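Local coordinates for protein OLD nuclease (Thermus scotoductus, PDB 6P74) that degrades linear and supercoiled double-stranded DNA from 5' to 3' with divalent metal ions, and has DNA-stimulated ATPase activity, at residues D442-T445 and R446-Q449; E456-K459 and N460-Q464. All coordinates share one frame; numbering follows the deposited sequence.

Contact 1. Residues D442-T445 and R446-Q449; sequences DEET and RRKQ
E443 and R447 meet through matched torsions: each sends CG trans to its own backbone N (chi1 -166° and 166°), after which E443 bends about CB-CG and R447 about CG-CD. The bends bring carboxylate and guanidinium together nearly coplanar, 26° apart. R447 grips side-on, with NE 2.9 Å from E443 OE1 and NH2 2.9 Å from E443 OE2; the syn lone pair of OE1 takes the first bond. Two bonds, one to each oxygen, fix the rotation of both groups. One residue further on, E444 and K448 run alongside each other as extended chains, and K448 NZ lies 2.6 Å from E444 OE2, reaching it from above the carboxylate plane. R446 follows another course: its guanidinium turns back so that E443 CA lies over one face, toward its rim, while NH1 bonds to A441 O. Beneath the side chains, R446 N donates to D442 O at 3.0 Å, opening the helical bonding pattern. D442 OD2 accepts weakly from E444 N, and OD1, whose place is less sure, accepts from T445 N. With D442 as N-cap and two i to i+4 salt bridges behind it, this is the capped N-terminal end, the first two turns, of helix 443-467 at the surface of the Toprim domain.

Contact 2. Residues E456-K459 and N460-Q464; sequences EQEK and NQRIQ
N460 lies against the carbonyl of E456 one turn earlier, and its side chain can be traced atom by atom. N460 CB is 3.5 Å from E456 O, and N460 CG, set beside the backbone N by a chi1 of -64°, comes closer, 3.1 Å from E456 O. The amide therefore leans on a carbonyl already engaged by N460 N, a backbone bond of 2.8 Å. At the tip, neither amide atom bonds to E456 O: OD1 accepts from K409 NZ, and ND2 donates to E432 O. Both polar ends are thus satisfied outside the helix. Such links tie helix 443-467 to helix 409-422 and to the residue just after strand 426-431 in the parallel sheet of the Toprim fold, close to D433, a probable metal ligand, whose side chain is about 4 Å from that of E456. K409 also forms a salt bridge with E456 OE1, while E456 OE2 forms a second, with K459 NZ at 2.8 Å, met on its syn side, 33° out of the carboxylate plane. The extended K459 chain carries its ammonium back to that oxygen. I463, buried, places CD1 3.6 Å from K459 O and packs on H430 and helix 409-422. R462 CG passes 3.4 Å from E458 O, and its NE continues to a salt bridge with E413.

Overall arrangement
Both contacts belong to helix 443-467, in series along it, with centres 22 Å apart and nearest atoms about 8 Å apart. Contact 1 is the outlying one, its centre about 50 Å from the centre of the chain against 33 Å for contact 2, and none of its residues is buried. Its charged pairs close mainly within the helix itself. Contact 2 is also largely a surface contact, but I463 is buried and one flank faces helix 409-422 and strand 426-431, so its polar tips divide between helix-internal and tertiary partners. The chemistry thus shifts from helix capping and self-pairing at 442-449 to packing within the Toprim domain, beside the inferred metal ligand D433, at 456-464.

Contact 1. Residues D442-T445 and R446-Q449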
ATOM      1  N   ASP A 442      48.809  53.462 -11.769  1.00 76.56           N
ATOM      2  CA  ASP A 442      50.176  53.094 -11.434  1.00 81.88           C
ATOM      3  C   ASP A 442      50.461  51.631 -11.835  1.00 71.00           C
ATOM      4  O   ASP A 442      49.553  50.842 -12.088  1.00 65.71           O
ATOM      5  CB  ASP A 442      50.430  53.316  -9.938  1.00 79.64           C
ATOM      6  CG  ASP A 442      50.039  52.123  -9.098  1.00 87.20           C
ATOM      7  OD1 ASP A 442      48.833  51.798  -9.053  1.00 82.09           O
ATOM      8  OD2 ASP A 442      50.957  51.498  -8.506  1.00 97.76           O
ATOM      9  N   GLU A 443      51.753  51.286 -11.879  1.00 66.90           N
ATOM     10  CA  GLU A 443      52.201  49.952 -12.283  1.00 72.48           C
ATOM     11  C   GLU A 443      51.438  48.832 -11.555  1.00 66.97           C
ATOM     12  O   GLU A 443      50.978  47.877 -12.188  1.00 67.28           O
ATOM     13  CB  GLU A 443      53.720  49.842 -12.059  1.00 68.37           C
ATOM     14  CG  GLU A 443      54.426  48.637 -12.722  1.00 74.40           C
ATOM     15  CD  GLU A 443      54.272  47.336 -11.931  1.00 80.11           C
ATOM     16  OE1 GLU A 443      53.922  46.309 -12.561  1.00 79.46           O
ATOM     17  OE2 GLU A 443      54.484  47.350 -10.683  1.00 76.35           O
ATOM     18  N   GLU A 444      51.272  48.928 -10.230  1.00 60.81           N
ATOM     19  CA  GLU A 444      50.635  47.815  -9.515  1.00 63.51           C
ATOM     20  C   GLU A 444      49.169  47.658  -9.914  1.00 60.18           C
ATOM     21  O   GLU A 444      48.675  46.538 -10.070  1.00 61.78           O
ATOM     22  CB  GLU A 444      50.778  47.980  -7.987  1.00 57.60           C
ATOM     23  CG  GLU A 444      50.110  46.828  -7.148  1.00 56.03           C
ATOM     24  CD  GLU A 444      50.531  46.812  -5.680  1.00 65.23           C
ATOM     25  OE1 GLU A 444      51.716  47.122  -5.375  1.00 68.44           O
ATOM     26  OE2 GLU A 444      49.670  46.488  -4.829  1.00 55.07           O
ATOM     27  N   THR A 445      48.458  48.759 -10.105  1.00 68.52           N
ATOM     28  CA  THR A 445      47.057  48.645 -10.481  1.00 70.03           C
ATOM     29  C   THR A 445      46.904  48.075 -11.890  1.00 63.93           C
ATOM     30  O   THR A 445      46.054  47.212 -12.118  1.00 64.84           O
ATOM     31  CB  THR A 445      46.368  50.010 -10.356  1.00 74.14           C
ATOM     32  OG1 THR A 445      47.121  50.975 -11.085  1.00 96.08           O
ATOM     33  CG2 THR A 445      46.349  50.443  -8.920  1.00 63.18           C
ATOM     34  N   ARG A 446      47.729  48.531 -12.842  1.00 63.77           N
ATOM     35  CA  ARG A 446      47.665  47.984 -14.197  1.00 67.00           C
ATOM     36  C   ARG A 446      47.963  46.492 -14.199  1.00 62.59           C
ATOM     37  O   ARG A 446      47.216  45.701 -14.789  1.00 61.05           O
ATOM     38  CB  ARG A 446      48.630  48.728 -15.125  1.00 64.53           C
ATOM     39  CG  ARG A 446      48.334  50.190 -15.202  1.00 66.27           C
ATOM     40  CD  ARG A 446      49.077  50.911 -16.315  1.00 70.47           C
ATOM     41  NE  ARG A 446      50.473  50.508 -16.487  1.00 72.19           N
ATOM     42  CZ  ARG A 446      51.512  51.119 -15.928  1.00 86.65           C
ATOM     43  NH1 ARG A 446      51.335  52.161 -15.125  1.00 91.76           N
ATOM     44  NH2 ARG A 446      52.738  50.684 -16.169  1.00 87.23           N
ATOM     45  N   ARG A 447      49.051  46.088 -13.524  1.00 66.29           N
ATOM     46  CA  ARG A 447      49.415  44.675 -13.462  1.00 65.70           C
ATOM     47  C   ARG A 447      48.310  43.859 -12.796  1.00 64.66           C
ATOM     48  O   ARG A 447      47.924  42.804 -13.305  1.00 65.34           O
ATOM     49  CB  ARG A 447      50.764  44.499 -12.743  1.00 66.39           C
ATOM     50  CG  ARG A 447      51.092  43.043 -12.317  1.00 62.43           C
ATOM     51  CD  ARG A 447      52.534  42.876 -11.931  1.00 68.13           C
ATOM     52  NE  ARG A 447      52.987  44.013 -11.117  1.00 80.86           N
ATOM     53  CZ  ARG A 447      52.772  44.147  -9.809  1.00 69.00           C
ATOM     54  NH1 ARG A 447      52.117  43.199  -9.157  1.00 60.65           N
ATOM     55  NH2 ARG A 447      53.199  45.231  -9.163  1.00 64.73           N
ATOM     56  N   LYS A 448      47.735  44.366 -11.697  1.00 67.55           N
ATOM     57  CA  LYS A 448      46.679  43.612 -11.023  1.00 64.92           C
ATOM     58  C   LYS A 448      45.414  43.532 -11.866  1.00 66.34           C
ATOM     59  O   LYS A 448      44.754  42.491 -11.884  1.00 66.52           O
ATOM     60  CB  LYS A 448      46.377  44.211  -9.656  1.00 63.92           C
ATOM     61  CG  LYS A 448      47.310  43.654  -8.608  1.00 71.01           C
ATOM     62  CD  LYS A 448      47.100  44.272  -7.243  1.00 69.77           C
ATOM     63  CE  LYS A 448      48.123  43.715  -6.284  1.00 70.79           C
ATOM     64  NZ  LYS A 448      48.071  44.384  -4.969  1.00 75.84           N
ATOM     65  N   GLN A 449      45.050  44.619 -12.560  1.00 61.87           N
ATOM     66  CA  GLN A 449      43.934  44.542 -13.495  1.00 63.00           C
ATOM     67  C   GLN A 449      44.167  43.469 -14.561  1.00 66.03           C
ATOM     68  O   GLN A 449      43.283  42.647 -14.833  1.00 64.70           O
ATOM     69  CB  GLN A 449      43.699  45.894 -14.147  1.00 65.31           C
ATOM     70  CG  GLN A 449      42.819  46.819 -13.344  1.00 85.73           C
ATOM     71  CD  GLN A 449      42.395  48.035 -14.161  1.00 96.41           C
ATOM     72  OE1 GLN A 449      41.388  47.987 -14.880  1.00109.41           O
ATOM     73  NE2 GLN A 449      43.178  49.121 -14.077  1.00 88.02           N
TER

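Contact 2. Residues E456-K459 and N460-Q464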
ATOM      1  N   GLU A 456      39.561  36.027 -14.296  1.00 58.89           N
ATOM      2  CA  GLU A 456      38.150  35.991 -14.659  1.00 61.88           C
ATOM      3  C   GLU A 456      37.926  35.241 -15.967  1.00 64.50           C
ATOM      4  O   GLU A 456      36.973  34.466 -16.084  1.00 59.81           O
ATOM      5  CB  GLU A 456      37.592  37.412 -14.754  1.00 64.01           C
ATOM      6  CG  GLU A 456      37.392  38.091 -13.392  1.00 72.67           C
ATOM      7  CD  GLU A 456      36.562  37.287 -12.378  1.00 74.80           C
ATOM      8  OE1 GLU A 456      35.435  36.847 -12.704  1.00 76.46           O
ATOM      9  OE2 GLU A 456      37.050  37.102 -11.235  1.00 80.46           O
ATOM     10  N   GLN A 457      38.804  35.447 -16.958  1.00 62.17           N
ATOM     11  CA  GLN A 457      38.633  34.769 -18.236  1.00 66.60           C
ATOM     12  C   GLN A 457      38.763  33.265 -18.083  1.00 62.71           C
ATOM     13  O   GLN A 457      38.023  32.511 -18.719  1.00 59.48           O
ATOM     14  CB  GLN A 457      39.624  35.323 -19.252  1.00 61.10           C
ATOM     15  CG  GLN A 457      39.185  36.719 -19.756  1.00 57.60           C
ATOM     16  CD  GLN A 457      40.233  37.393 -20.606  1.00 64.42           C
ATOM     17  OE1 GLN A 457      41.436  37.173 -20.426  1.00 63.31           O
ATOM     18  NE2 GLN A 457      39.781  38.219 -21.551  1.00 61.42           N
ATOM     19  N   GLU A 458      39.646  32.825 -17.197  1.00 60.56           N
ATOM     20  CA  GLU A 458      39.786  31.409 -16.899  1.00 67.03           C
ATOM     21  C   GLU A 458      38.529  30.864 -16.229  1.00 70.38           C
ATOM     22  O   GLU A 458      38.018  29.806 -16.623  1.00 69.46           O
ATOM     23  CB  GLU A 458      41.011  31.203 -16.016  1.00 69.26           C
ATOM     24  CG  GLU A 458      41.589  29.815 -16.048  1.00 95.25           C
ATOM     25  CD  GLU A 458      42.470  29.541 -14.838  1.00114.86           C
ATOM     26  OE1 GLU A 458      42.003  28.836 -13.909  1.00119.60           O
ATOM     27  OE2 GLU A 458      43.613  30.058 -14.810  1.00119.71           O
ATOM     28  N   LYS A 459      38.007  31.582 -15.220  1.00 64.35           N
ATOM     29  CA  LYS A 459      36.757  31.161 -14.579  1.00 62.35           C
ATOM     30  C   LYS A 459      35.600  31.113 -15.576  1.00 62.11           C
ATOM     31  O   LYS A 459      34.751  30.210 -15.502  1.00 62.70           O
ATOM     32  CB  LYS A 459      36.383  32.094 -13.429  1.00 53.20           C
ATOM     33  CG  LYS A 459      37.399  32.266 -12.347  1.00 59.61           C
ATOM     34  CD  LYS A 459      36.854  33.179 -11.296  1.00 64.86           C
ATOM     35  CE  LYS A 459      37.913  33.663 -10.335  1.00 71.51           C
ATOM     36  NZ  LYS A 459      37.403  34.888  -9.633  1.00 76.95           N
ATOM     37  N   ASN A 460      35.528  32.101 -16.485  1.00 56.71           N
ATOM     38  CA  ASN A 460      34.488  32.111 -17.504  1.00 59.04           C
ATOM     39  C   ASN A 460      34.633  30.914 -18.440  1.00 59.04           C
ATOM     40  O   ASN A 460      33.632  30.341 -18.876  1.00 50.07           O
ATOM     41  CB  ASN A 460      34.542  33.416 -18.314  1.00 57.21           C
ATOM     42  CG  ASN A 460      34.250  34.628 -17.469  1.00 62.20           C
ATOM     43  OD1 ASN A 460      33.747  34.493 -16.353  1.00 56.76           O
ATOM     44  ND2 ASN A 460      34.568  35.836 -17.999  1.00 53.60           N
ATOM     45  N   GLN A 461      35.873  30.553 -18.780  1.00 58.72           N
ATOM     46  CA  GLN A 461      36.129  29.424 -19.665  1.00 65.91           C
ATOM     47  C   GLN A 461      35.787  28.101 -18.993  1.00 61.02           C
ATOM     48  O   GLN A 461      35.288  27.183 -19.651  1.00 61.56           O
ATOM     49  CB  GLN A 461      37.593  29.432 -20.123  1.00 72.74           C
ATOM     50  CG  GLN A 461      37.916  28.374 -21.153  1.00 84.12           C
ATOM     51  CD  GLN A 461      36.865  28.320 -22.267  1.00105.05           C
ATOM     52  OE1 GLN A 461      36.204  27.293 -22.458  1.00113.00           O
ATOM     53  NE2 GLN A 461      36.698  29.429 -22.998  1.00107.64           N
ATOM     54  N   ARG A 462      36.033  27.974 -17.693  1.00 57.86           N
ATOM     55  CA  ARG A 462      35.684  26.719 -17.034  1.00 59.77           C
ATOM     56  C   ARG A 462      34.173  26.523 -16.988  1.00 70.29           C
ATOM     57  O   ARG A 462      33.680  25.410 -17.217  1.00 68.28           O
ATOM     58  CB  ARG A 462      36.266  26.664 -15.639  1.00 53.64           C
ATOM     59  CG  ARG A 462      37.788  26.627 -15.550  1.00 59.58           C
ATOM     60  CD  ARG A 462      38.211  26.835 -14.070  1.00 69.20           C
ATOM     61  NE  ARG A 462      37.643  25.752 -13.271  1.00 83.32           N
ATOM     62  CZ  ARG A 462      38.147  24.514 -13.190  1.00 97.74           C
ATOM     63  NH1 ARG A 462      39.263  24.194 -13.840  1.00106.98           N
ATOM     64  NH2 ARG A 462      37.539  23.586 -12.451  1.00 95.32           N
ATOM     65  N   ILE A 463      33.420  27.600 -16.742  1.00 68.75           N
ATOM     66  CA  ILE A 463      31.963  27.507 -16.765  1.00 60.34           C
ATOM     67  C   ILE A 463      31.481  27.078 -18.145  1.00 57.12           C
ATOM     68  O   ILE A 463      30.537  26.290 -18.284  1.00 61.20           O
ATOM     69  CB  ILE A 463      31.344  28.851 -16.324  1.00 55.62           C
ATOM     70  CG1 ILE A 463      31.422  28.967 -14.802  1.00 62.92           C
ATOM     71  CG2 ILE A 463      29.894  28.942 -16.795  1.00 52.44           C
ATOM     72  CD1 ILE A 463      31.315  30.397 -14.287  1.00 64.25           C
ATOM     73  N   GLN A 464      32.111  27.604 -19.185  1.00 61.34           N
ATOM     74  CA  GLN A 464      31.726  27.277 -20.548  1.00 69.27           C
ATOM     75  C   GLN A 464      32.038  25.815 -20.877  1.00 69.64           C
ATOM     76  O   GLN A 464      31.276  25.147 -21.590  1.00 58.27           O
ATOM     77  CB  GLN A 464      32.457  28.230 -21.488  1.00 68.11           C
ATOM     78  CG  GLN A 464      32.134  28.064 -22.898  1.00 81.77           C
ATOM     79  CD  GLN A 464      31.485  29.294 -23.464  1.00 90.16           C
ATOM     80  OE1 GLN A 464      30.813  30.062 -22.753  1.00 88.97           O
ATOM     81  NE2 GLN A 464      31.674  29.496 -24.753  1.00 98.53           N
TER